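Eukaryotic Translation Initiation 4E (Schistosoma mansoni, PDB 3HXI) binds the 7-methylguanosine cap of messenger RNA and, on another surface, the inhibitory protein 4E-BP, and so probably governs the start of translation. Local coordinates at residues 9-20 with 32-43; 142-153 with 183-189. All coordinates share one frame; numbering follows the deposited sequence. Where two conformers were deposited one is given.

Interaction 1: 9-20 with 32-43; sequences PHPLQDSWSYYL and CLEKVATFSTIE
Glu43 reaches from the first turn of helix 42-50 to His10 and grips it twice. From CB the chain of Glu43 turns at chi2 (73°), which brings the carboxylate beside His10. Glu43 OE1 takes the backbone N of His10 at 2.8 Å and also lies against CA of Pro9; Glu43 OE2 offers its syn lone pair to ND1 of His10 at 2.7 Å. Ring and carboxylate are nearly coplanar, 13° apart, so this His-carboxylate pair fixes the rotation of the imidazole, whose edge-to-face partner is an aromatic side chain of the bound 4E-BP peptide.

The pairing of 11-21 with 33-41 is a beta hairpin at the margin of the eIF4E sheet. Trp16 and Phe39 form a hydrogen-bonded pair, and CB of Trp16 sits over the phenylalanine face, 3.5 Å from Phe39 CZ, while CD1 of Leu12 meets the ring at its edge. A classic beta bulge follows: Val36 and Ala37 both face Tyr18, whose O accepts a 2.8 Å bond from Val36 N and a weak one from Ala37 N. On the other face Ser17 OG bonds Thr38 OG1 (2.7 Å), and Lys35 CG lies over the Tyr19 ring. With both carboxylate oxygens taking N-H groups of one residue, Glu43 probably favours the proton on ND1 of His10 and sets the tilt of the ring that meets the peptide.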
loop_
_atom_site.group_PDB
_atom_site.type_symbol
_atom_site.label_atom_id
_atom_site.label_comp_id
_atom_site.label_asym_id
_atom_site.label_seq_id
_atom_site.Cartn_x
_atom_site.Cartn_y
_atom_site.Cartn_z
ATOM N N PRO A 9 7.205 -9.889 -21.698
ATOM C CA PRO A 9 6.972 -9.350 -20.357
ATOM C C PRO A 9 6.669 -10.438 -19.309
ATOM O O PRO A 9 6.114 -11.480 -19.643
ATOM C CB PRO A 9 5.773 -8.417 -20.558
ATOM C CG PRO A 9 5.771 -8.095 -22.028
ATOM C CD PRO A 9 6.218 -9.381 -22.671
ATOM N N HIS A 10 7.034 -10.182 -18.055
ATOM C CA HIS A 10 6.809 -11.128 -16.962
ATOM C C HIS A 10 5.457 -10.819 -16.322
ATOM O O HIS A 10 5.281 -9.740 -15.780
ATOM C CB HIS A 10 7.913 -11.006 -15.916
ATOM C CG HIS A 10 9.283 -11.361 -16.419
ATOM N ND1 HIS A 10 10.048 -10.504 -17.186
ATOM C CD2 HIS A 10 10.037 -12.467 -16.229
ATOM C CE1 HIS A 10 11.215 -11.070 -17.440
ATOM N NE2 HIS A 10 11.229 -12.265 -16.879
ATOM N N PRO A 11 4.488 -11.745 -16.418
ATOM C CA PRO A 11 3.166 -11.421 -15.894
ATOM C C PRO A 11 3.133 -11.460 -14.375
ATOM O O PRO A 11 3.815 -12.270 -13.746
ATOM C CB PRO A 11 2.279 -12.534 -16.472
ATOM C CG PRO A 11 3.218 -13.682 -16.658
ATOM C CD PRO A 11 4.532 -13.085 -17.035
ATOM N N LEU A 12 2.349 -10.569 -13.793
ATOM C CA LEU A 12 2.161 -10.581 -12.348
ATOM C C LEU A 12 0.982 -11.458 -11.948
ATOM O O LEU A 12 0.057 -11.679 -12.740
ATOM C CB LEU A 12 1.915 -9.162 -11.842
ATOM C CG LEU A 12 2.945 -8.094 -12.180
ATOM C CD1 LEU A 12 2.408 -6.770 -11.678
ATOM C CD2 LEU A 12 4.266 -8.395 -11.528
ATOM N N GLN A 13 1.032 -11.939 -10.707
ATOM C CA GLN A 13 -0.107 -12.599 -10.050
ATOM C C GLN A 13 -1.394 -11.804 -10.197
ATOM O O GLN A 13 -2.451 -12.388 -10.470
ATOM C CB GLN A 13 0.179 -12.853 -8.564
ATOM C CG GLN A 13 -1.027 -13.430 -7.798
ATOM C CD GLN A 13 -1.461 -14.790 -8.343
ATOM O OE1 GLN A 13 -0.671 -15.510 -8.961
ATOM N NE2 GLN A 13 -2.718 -15.143 -8.116
ATOM N N ASP A 14 -1.306 -10.478 -10.037
ATOM C CA ASP A 14 -2.466 -9.611 -10.198
ATOM C C ASP A 14 -2.218 -8.415 -11.084
ATOM O O ASP A 14 -1.080 -7.965 -11.238
ATOM C CB ASP A 14 -2.947 -9.101 -8.826
ATOM C CG ASP A 14 -3.834 -10.089 -8.130
ATOM O OD1 ASP A 14 -5.011 -10.206 -8.540
ATOM O OD2 ASP A 14 -3.357 -10.763 -7.194
ATOM N N SER A 15 -3.308 -7.900 -11.652
ATOM C CA SER A 15 -3.325 -6.579 -12.258
ATOM C C SER A 15 -3.549 -5.537 -11.169
ATOM O O SER A 15 -4.357 -5.752 -10.255
ATOM C CB SER A 15 -4.442 -6.475 -13.291
ATOM O OG SER A 15 -4.386 -5.221 -13.930
ATOM N N TRP A 16 -2.826 -4.425 -11.275
ATOM C CA TRP A 16 -2.854 -3.337 -10.289
ATOM C C TRP A 16 -3.149 -2.021 -10.962
ATOM O O TRP A 16 -2.764 -1.799 -12.115
ATOM C CB TRP A 16 -1.496 -3.222 -9.564
ATOM C CG TRP A 16 -1.103 -4.440 -8.835
ATOM C CD1 TRP A 16 -0.437 -5.518 -9.348
ATOM C CD2 TRP A 16 -1.313 -4.721 -7.445
ATOM N NE1 TRP A 16 -0.259 -6.471 -8.377
ATOM C CE2 TRP A 16 -0.774 -6.006 -7.194
ATOM C CE3 TRP A 16 -1.914 -4.020 -6.392
ATOM C CZ2 TRP A 16 -0.816 -6.608 -5.934
ATOM C CZ3 TRP A 16 -1.942 -4.612 -5.124
ATOM C CH2 TRP A 16 -1.405 -5.899 -4.909
ATOM N N SER A 17 -3.816 -1.132 -10.229
ATOM C CA SER A 17 -4.013 0.231 -10.702
ATOM C C SER A 17 -3.389 1.242 -9.742
ATOM O O SER A 17 -3.336 1.015 -8.528
ATOM C CB SER A 17 -5.487 0.518 -10.933
ATOM O OG SER A 17 -5.961 -0.304 -11.992
ATOM N N TYR A 18 -2.891 2.334 -10.308
ATOM C CA TYR A 18 -2.121 3.315 -9.562
ATOM C C TYR A 18 -2.850 4.648 -9.624
ATOM O O TYR A 18 -3.238 5.125 -10.708
ATOM C CB TYR A 18 -0.733 3.430 -10.181
ATOM C CG TYR A 18 0.379 3.951 -9.287
ATOM C CD1 TYR A 18 0.797 5.277 -9.373
ATOM C CD2 TYR A 18 1.064 3.099 -8.405
ATOM C CE1 TYR A 18 1.851 5.754 -8.592
ATOM C CE2 TYR A 18 2.113 3.574 -7.607
ATOM C CZ TYR A 18 2.503 4.907 -7.724
ATOM O OH TYR A 18 3.545 5.407 -6.968
ATOM N N TYR A 19 -3.037 5.256 -8.462
ATOM C CA TYR A 19 -3.820 6.474 -8.379
ATOM C C TYR A 19 -3.066 7.561 -7.660
ATOM O O TYR A 19 -2.250 7.285 -6.776
ATOM C CB TYR A 19 -5.112 6.229 -7.576
ATOM C CG TYR A 19 -5.992 5.107 -8.051
ATOM C CD1 TYR A 19 -7.159 5.379 -8.750
ATOM C CD2 TYR A 19 -5.679 3.765 -7.768
ATOM C CE1 TYR A 19 -7.998 4.352 -9.185
ATOM C CE2 TYR A 19 -6.506 2.733 -8.197
ATOM C CZ TYR A 19 -7.658 3.034 -8.911
ATOM O OH TYR A 19 -8.486 2.024 -9.344
ATOM N N LEU A 20 -3.365 8.804 -8.045
ATOM C CA LEU A 20 -2.930 9.993 -7.316
ATOM C C LEU A 20 -4.111 10.647 -6.658
ATOM O O LEU A 20 -5.137 10.880 -7.300
ATOM C CB LEU A 20 -2.299 11.014 -8.282
ATOM C CG LEU A 20 -1.355 10.450 -9.346
ATOM C CD1 LEU A 20 -0.843 11.577 -10.249
ATOM C CD2 LEU A 20 -0.174 9.675 -8.724
ATOM N N CYS A 32 -11.141 13.464 -5.831
ATOM C CA CYS A 32 -9.755 13.923 -5.819
ATOM C C CYS A 32 -8.792 12.822 -6.250
ATOM O O CYS A 32 -7.605 13.093 -6.456
ATOM C CB CYS A 32 -9.344 14.437 -4.436
ATOM S SG CYS A 32 -10.213 15.927 -3.853
ATOM N N LEU A 33 -9.320 11.607 -6.388
ATOM C CA LEU A 33 -8.561 10.442 -6.840
ATOM C C LEU A 33 -8.571 10.354 -8.351
ATOM O O LEU A 33 -9.617 10.567 -8.990
ATOM C CB LEU A 33 -9.171 9.162 -6.290
ATOM C CG LEU A 33 -8.986 8.904 -4.805
ATOM C CD1 LEU A 33 -9.975 7.834 -4.345
ATOM C CD2 LEU A 33 -7.545 8.503 -4.483
ATOM N N GLU A 34 -7.429 10.027 -8.940
ATOM C CA GLU A 34 -7.444 9.758 -10.387
ATOM C C GLU A 34 -6.521 8.622 -10.741
ATOM O O GLU A 34 -5.427 8.538 -10.209
ATOM C CB GLU A 34 -7.125 11.014 -11.213
ATOM C CG GLU A 34 -5.681 11.473 -11.183
ATOM C CD GLU A 34 -5.490 12.904 -11.687
ATOM O OE1 GLU A 34 -6.453 13.708 -11.692
ATOM O OE2 GLU A 34 -4.354 13.225 -12.069
ATOM N N LYS A 35 -6.992 7.754 -11.632
ATOM C CA LYS A 35 -6.253 6.562 -12.020
ATOM C C LYS A 35 -5.249 6.929 -13.094
ATOM O O LYS A 35 -5.634 7.314 -14.200
ATOM C CB LYS A 35 -7.203 5.486 -12.564
ATOM C CG LYS A 35 -6.563 4.063 -12.607
ATOM C CD LYS A 35 -7.444 3.033 -13.354
ATOM C CE LYS A 35 -8.761 2.748 -12.644
ATOM N NZ LYS A 35 -9.641 1.883 -13.494
ATOM N N VAL A 36 -3.969 6.795 -12.785
ATOM C CA VAL A 36 -2.920 7.182 -13.742
ATOM C C VAL A 36 -2.266 5.998 -14.458
ATOM O O VAL A 36 -1.527 6.197 -15.419
ATOM C CB VAL A 36 -1.857 8.102 -13.094
ATOM C CG1 VAL A 36 -2.488 9.427 -12.664
ATOM C CG2 VAL A 36 -1.155 7.406 -11.911
ATOM N N ALA A 37 -2.540 4.774 -13.998
ATOM C CA ALA A 37 -2.061 3.566 -14.673
ATOM C C ALA A 37 -2.703 2.286 -14.151
ATOM O O ALA A 37 -3.168 2.230 -13.006
ATOM C CB ALA A 37 -0.536 3.476 -14.610
ATOM N N THR A 38 -2.785 1.290 -15.036
ATOM C CA THR A 38 -3.133 -0.089 -14.702
ATOM C C THR A 38 -2.046 -0.948 -15.336
ATOM O O THR A 38 -1.741 -0.789 -16.519
ATOM C CB THR A 38 -4.524 -0.523 -15.246
ATOM O OG1 THR A 38 -5.564 0.229 -14.607
ATOM C CG2 THR A 38 -4.771 -2.010 -14.981
ATOM N N PHE A 39 -1.439 -1.836 -14.555
ATOM C CA PHE A 39 -0.324 -2.650 -15.059
ATOM C C PHE A 39 -0.457 -4.109 -14.605
ATOM O O PHE A 39 -1.162 -4.400 -13.638
ATOM C CB PHE A 39 1.034 -2.050 -14.656
ATOM C CG PHE A 39 1.278 -2.028 -13.169
ATOM C CD1 PHE A 39 1.808 -3.136 -12.525
ATOM C CD2 PHE A 39 0.959 -0.895 -12.407
ATOM C CE1 PHE A 39 2.018 -3.127 -11.138
ATOM C CE2 PHE A 39 1.171 -0.882 -11.022
ATOM C CZ PHE A 39 1.701 -1.999 -10.396
ATOM N N SER A 40 0.216 -5.018 -15.303
ATOM C CA SER A 40 0.035 -6.429 -15.038
ATOM C C SER A 40 1.313 -7.215 -15.305
ATOM O O SER A 40 1.302 -8.454 -15.294
ATOM C CB SER A 40 -1.099 -6.959 -15.898
ATOM O OG SER A 40 -0.854 -6.608 -17.241
ATOM N N THR A 41 2.405 -6.485 -15.531
ATOM C CA THR A 41 3.718 -7.082 -15.797
ATOM C C THR A 41 4.756 -6.381 -14.930
ATOM O O THR A 41 4.564 -5.206 -14.552
ATOM C CB THR A 41 4.124 -6.943 -17.307
ATOM O OG1 THR A 41 4.414 -5.562 -17.627
ATOM C CG2 THR A 41 2.992 -7.467 -18.240
ATOM N N ILE A 42 5.856 -7.067 -14.626
ATOM C CA ILE A 42 6.990 -6.427 -13.928
ATOM C C ILE A 42 7.440 -5.197 -14.701
ATOM O O ILE A 42 7.738 -4.146 -14.109
ATOM C CB ILE A 42 8.224 -7.366 -13.822
ATOM C CG1 ILE A 42 7.893 -8.599 -12.978
ATOM C CG2 ILE A 42 9.461 -6.595 -13.274
ATOM C CD1 ILE A 42 9.008 -9.648 -12.942
ATOM N N GLU A 43 7.513 -5.332 -16.027
ATOM C CA GLU A 43 8.019 -4.255 -16.866
ATOM C C GLU A 43 7.181 -2.978 -16.756
ATOM O O GLU A 43 7.723 -1.859 -16.674
ATOM C CB GLU A 43 8.113 -4.714 -18.323
ATOM C CG GLU A 43 9.217 -5.742 -18.595
ATOM C CD GLU A 43 8.958 -7.165 -18.072
ATOM O OE1 GLU A 43 7.819 -7.532 -17.713
ATOM O OE2 GLU A 43 9.938 -7.938 -18.024
HETATM O O HOH W 1 -0.793 -10.562 -14.749
HETATM O O HOH W 2 -8.587 -0.500 -12.433
#

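Interaction 2: 142-153 with 183-189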
loop_
_atom_site.group_PDB
_atom_site.type_symbol
_atom_site.label_atom_id
_atom_site.label_comp_id
_atom_site.label_asym_id
_atom_site.label_seq_id
_atom_site.Cartn_x
_atom_site.Cartn_y
_atom_site.Cartn_z
ATOM N N ASP A 142 -10.796 -7.720 8.873
ATOM C CA ASP A 142 -10.236 -7.118 10.097
ATOM C C ASP A 142 -10.123 -8.137 11.217
ATOM O O ASP A 142 -9.766 -7.798 12.341
ATOM C CB ASP A 142 -11.067 -5.904 10.554
ATOM C CG ASP A 142 -12.505 -6.276 10.953
ATOM O OD1 ASP A 142 -13.393 -5.408 10.858
ATOM O OD2 ASP A 142 -12.746 -7.438 11.338
ATOM N N ASN A 143 -10.394 -9.397 10.899
ATOM C CA ASN A 143 -10.550 -10.422 11.930
ATOM C C ASN A 143 -9.947 -11.785 11.595
ATOM O O ASN A 143 -10.116 -12.738 12.355
ATOM C CB ASN A 143 -12.030 -10.540 12.334
ATOM C CG ASN A 143 -12.920 -11.073 11.215
ATOM O OD1 ASN A 143 -12.460 -11.402 10.098
ATOM N ND2 ASN A 143 -14.214 -11.191 11.520
ATOM N N GLU A 144 -9.249 -11.882 10.461
ATOM C CA GLU A 144 -8.371 -13.039 10.196
ATOM C C GLU A 144 -7.013 -12.859 10.892
ATOM O O GLU A 144 -5.982 -12.636 10.234
ATOM C CB GLU A 144 -8.187 -13.257 8.690
ATOM C CG GLU A 144 -9.475 -13.588 7.942
ATOM C CD GLU A 144 -9.917 -15.028 8.143
ATOM O OE1 GLU A 144 -9.054 -15.905 8.372
ATOM O OE2 GLU A 144 -11.140 -15.276 8.077
ATOM N N GLU A 145 -7.027 -12.963 12.225
ATOM C CA GLU A 145 -5.877 -12.590 13.070
ATOM C C GLU A 145 -4.543 -13.152 12.598
ATOM O O GLU A 145 -3.563 -12.421 12.433
ATOM C CB GLU A 145 -6.111 -13.022 14.525
ATOM C CG GLU A 145 -4.974 -12.587 15.503
ATOM C CD GLU A 145 -5.282 -12.906 16.952
ATOM O OE1 GLU A 145 -6.381 -12.532 17.414
ATOM O OE2 GLU A 145 -4.430 -13.523 17.627
ATOM N N GLU A 146 -4.512 -14.460 12.402
ATOM C CA GLU A 146 -3.280 -15.148 12.104
ATOM C C GLU A 146 -2.663 -14.658 10.781
ATOM O O GLU A 146 -1.472 -14.368 10.731
ATOM C CB GLU A 146 -3.539 -16.652 12.098
ATOM C CG GLU A 146 -2.347 -17.484 11.739
ATOM C CD GLU A 146 -2.617 -18.953 11.979
ATOM O OE1 GLU A 146 -3.794 -19.364 11.888
ATOM O OE2 GLU A 146 -1.656 -19.682 12.267
ATOM N N THR A 147 -3.484 -14.533 9.740
ATOM C CA THR A 147 -3.032 -14.062 8.414
ATOM C C THR A 147 -2.641 -12.580 8.459
ATOM O O THR A 147 -1.589 -12.179 7.935
ATOM C CB THR A 147 -4.147 -14.261 7.367
ATOM O OG1 THR A 147 -4.561 -15.634 7.388
ATOM C CG2 THR A 147 -3.670 -13.908 5.958
ATOM N N ILE A 148 -3.489 -11.773 9.096
ATOM C CA ILE A 148 -3.222 -10.349 9.259
ATOM C C ILE A 148 -1.863 -10.146 9.947
ATOM O O ILE A 148 -1.041 -9.384 9.450
ATOM C CB ILE A 148 -4.355 -9.640 10.022
ATOM C CG1 ILE A 148 -5.639 -9.639 9.182
ATOM C CG2 ILE A 148 -3.913 -8.223 10.481
ATOM C CD1 ILE A 148 -6.848 -9.048 9.894
ATOM N N LEU A 149 -1.621 -10.874 11.047
ATOM C CA LEU A 149 -0.336 -10.821 11.751
ATOM C C LEU A 149 0.878 -11.288 10.955
ATOM O O LEU A 149 1.922 -10.632 11.024
ATOM C CB LEU A 149 -0.394 -11.513 13.130
ATOM C CG LEU A 149 -0.901 -10.722 14.358
ATOM C CD1 LEU A 149 0.126 -9.687 14.838
ATOM C CD2 LEU A 149 -2.223 -10.039 14.131
ATOM N N SER A 150 0.777 -12.390 10.203
ATOM C CA SER A 150 1.907 -12.785 9.335
ATOM C C SER A 150 2.201 -11.756 8.226
ATOM O O SER A 150 3.359 -11.570 7.839
ATOM C CB SER A 150 1.717 -14.176 8.733
ATOM O OG SER A 150 0.635 -14.175 7.821
ATOM N N ILE A 151 1.157 -11.082 7.750
ATOM C CA ILE A 151 1.337 -10.002 6.754
ATOM C C ILE A 151 2.071 -8.839 7.395
ATOM O O ILE A 151 3.026 -8.299 6.819
ATOM C CB ILE A 151 0.003 -9.556 6.144
ATOM C CG1 ILE A 151 -0.494 -10.605 5.150
ATOM C CG2 ILE A 151 0.117 -8.167 5.444
ATOM C CD1 ILE A 151 -1.885 -10.347 4.663
ATOM N N GLY A 152 1.636 -8.460 8.595
ATOM C CA GLY A 152 2.275 -7.369 9.320
ATOM C C GLY A 152 3.737 -7.674 9.579
ATOM O O GLY A 152 4.595 -6.806 9.398
ATOM N N ARG A 153 4.019 -8.921 9.977
ATOM C CA ARG A 153 5.392 -9.341 10.248
ATOM C C ARG A 153 6.272 -9.253 9.001
ATOM O O ARG A 153 7.394 -8.729 9.069
ATOM C CB ARG A 153 5.423 -10.741 10.880
ATOM C CG ARG A 153 5.006 -10.724 12.353
ATOM C CD ARG A 153 5.162 -12.065 13.055
ATOM N NE ARG A 153 3.929 -12.853 13.012
ATOM C CZ ARG A 153 3.704 -13.873 12.189
ATOM N NH1 ARG A 153 2.547 -14.503 12.242
ATOM N NH2 ARG A 153 4.630 -14.274 11.320
ATOM N N CYS A 183 -2.407 6.980 18.723
ATOM C CA CYS A 183 -2.172 6.016 17.649
ATOM C C CYS A 183 -2.080 4.576 18.196
ATOM O O CYS A 183 -1.108 4.178 18.850
ATOM C CB CYS A 183 -0.928 6.407 16.856
ATOM S SG CYS A 183 -0.728 5.521 15.334
ATOM N N THR A 184 -3.115 3.801 17.903
ATOM C CA THR A 184 -3.238 2.458 18.437
ATOM C C THR A 184 -3.840 1.563 17.363
ATOM O O THR A 184 -4.236 2.042 16.296
ATOM C CB THR A 184 -4.102 2.464 19.719
ATOM O OG1 THR A 184 -3.985 1.201 20.400
ATOM C CG2 THR A 184 -5.559 2.771 19.401
ATOM N N GLY A 185 -3.889 0.269 17.625
ATOM C CA GLY A 185 -4.528 -0.638 16.695
ATOM C C GLY A 185 -5.142 -1.847 17.371
ATOM O O GLY A 185 -4.775 -2.206 18.498
ATOM N N LYS A 186 -6.083 -2.460 16.668
ATOM C CA LYS A 186 -6.628 -3.760 17.038
ATOM C C LYS A 186 -5.523 -4.788 17.230
ATOM O O LYS A 186 -5.600 -5.614 18.139
ATOM C CB LYS A 186 -7.608 -4.224 15.967
ATOM C CG LYS A 186 -8.192 -5.608 16.211
ATOM C CD LYS A 186 -9.249 -5.912 15.199
ATOM C CE LYS A 186 -9.942 -7.224 15.587
ATOM N NZ LYS A 186 -11.075 -7.478 14.705
ATOM N N TYR A 187 -4.502 -4.736 16.372
ATOM C CA TYR A 187 -3.306 -5.555 16.500
ATOM C C TYR A 187 -2.121 -4.610 16.393
ATOM O O TYR A 187 -2.236 -3.556 15.751
ATOM C CB TYR A 187 -3.216 -6.585 15.375
ATOM C CG TYR A 187 -4.457 -7.448 15.187
ATOM C CD1 TYR A 187 -4.937 -8.267 16.214
ATOM C CD2 TYR A 187 -5.111 -7.477 13.963
ATOM C CE1 TYR A 187 -6.086 -9.050 16.032
ATOM C CE2 TYR A 187 -6.240 -8.274 13.759
ATOM C CZ TYR A 187 -6.718 -9.056 14.791
ATOM O OH TYR A 187 -7.837 -9.820 14.561
ATOM N N GLU A 188 -1.006 -4.967 16.995
ATOM C CA GLU A 188 0.210 -4.181 16.946
ATOM C C GLU A 188 1.421 -5.081 16.874
ATOM O O GLU A 188 1.440 -6.074 17.504
ATOM C CB GLU A 188 0.330 -3.347 18.202
ATOM C CG GLU A 188 -0.789 -2.370 18.410
ATOM C CD GLU A 188 -0.520 -1.388 19.523
ATOM O OE1 GLU A 188 0.439 -1.554 20.241
ATOM O OE2 GLU A 188 -1.302 -0.483 19.685
ATOM N N ILE A 189 2.413 -4.734 16.085
ATOM C CA ILE A 189 3.654 -5.497 16.092
ATOM C C ILE A 189 4.865 -4.701 15.680
ATOM O O ILE A 189 4.696 -3.693 15.067
ATOM C CB ILE A 189 3.584 -6.767 15.264
ATOM C CG1 ILE A 189 3.444 -6.491 13.813
ATOM C CG2 ILE A 189 2.383 -7.575 15.596
ATOM C CD1 ILE A 189 2.777 -7.559 13.211
HETATM O O HOH W 3 -8.667 -11.147 16.627
#
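In the eIF4E fold a curved antiparallel sheet carries helices on its convex side, and here the C-terminal residues 183-189 lie against the start of one of them, helix 145-159. Tyr187 is the centre of the contact. With CG beside its own backbone N (chi1 -52°), its ring reaches along the first turns of the helix, and CD2 of Leu149 settles over one face, 3.6 Å from CG of the tyrosine. CG of Lys186 lies over the centre of the opposite face, so the ring is sandwiched. The side chain of Ile148 crosses that of Tyr187 at about a right angle, its CG2 3.8 Å from Tyr187 CD2, and CG of Glu145 comes within 3.7 Å of Tyr187 CE1.

A short, weakly bonded strand at about 187-188 forms the sheet's margin, next to 166-169, with a backbone bond between Tyr187 and Phe167; Tyr187 and Ile189 also touch Trp86 of strand 84-89. At the phenol end, a water at the ring edge lies 2.6 Å from Tyr187 OH and donates to Glu145 OE1. Lys186, extended throughout, carries NZ to the carbonyl O of Asp142 at 2.7 Å, arriving 44° out of the carbonyl plane; the carboxylate of Asp142 adds a long salt bridge. Farther along the helix, CD1 of Ile189 rests on the backbone of Gly152 and Arg153, 3.7 Å from Arg153 N.

Both contacts involve the same antiparallel sheet, yet they lie on opposite sides of the chain's centre, with their own centres about 26 Å apart and their nearest atoms about 11 Å apart. Interaction 1 ties the outermost strand 33-41 to its neighbour 11-21; interaction 2 lays the other outermost strand, 187-188, on a helix. Their relations to partners differ too. At one end of interaction 1, Cys32 borders the cap pocket, its side chain about 4 Å from the bound m7GpppG, while His10 to Gln13 and Ile42 meet the 4E-BP peptide at the other. Interaction 2 instead fastens the C-terminal residues to helix 145-159 and the loop before it.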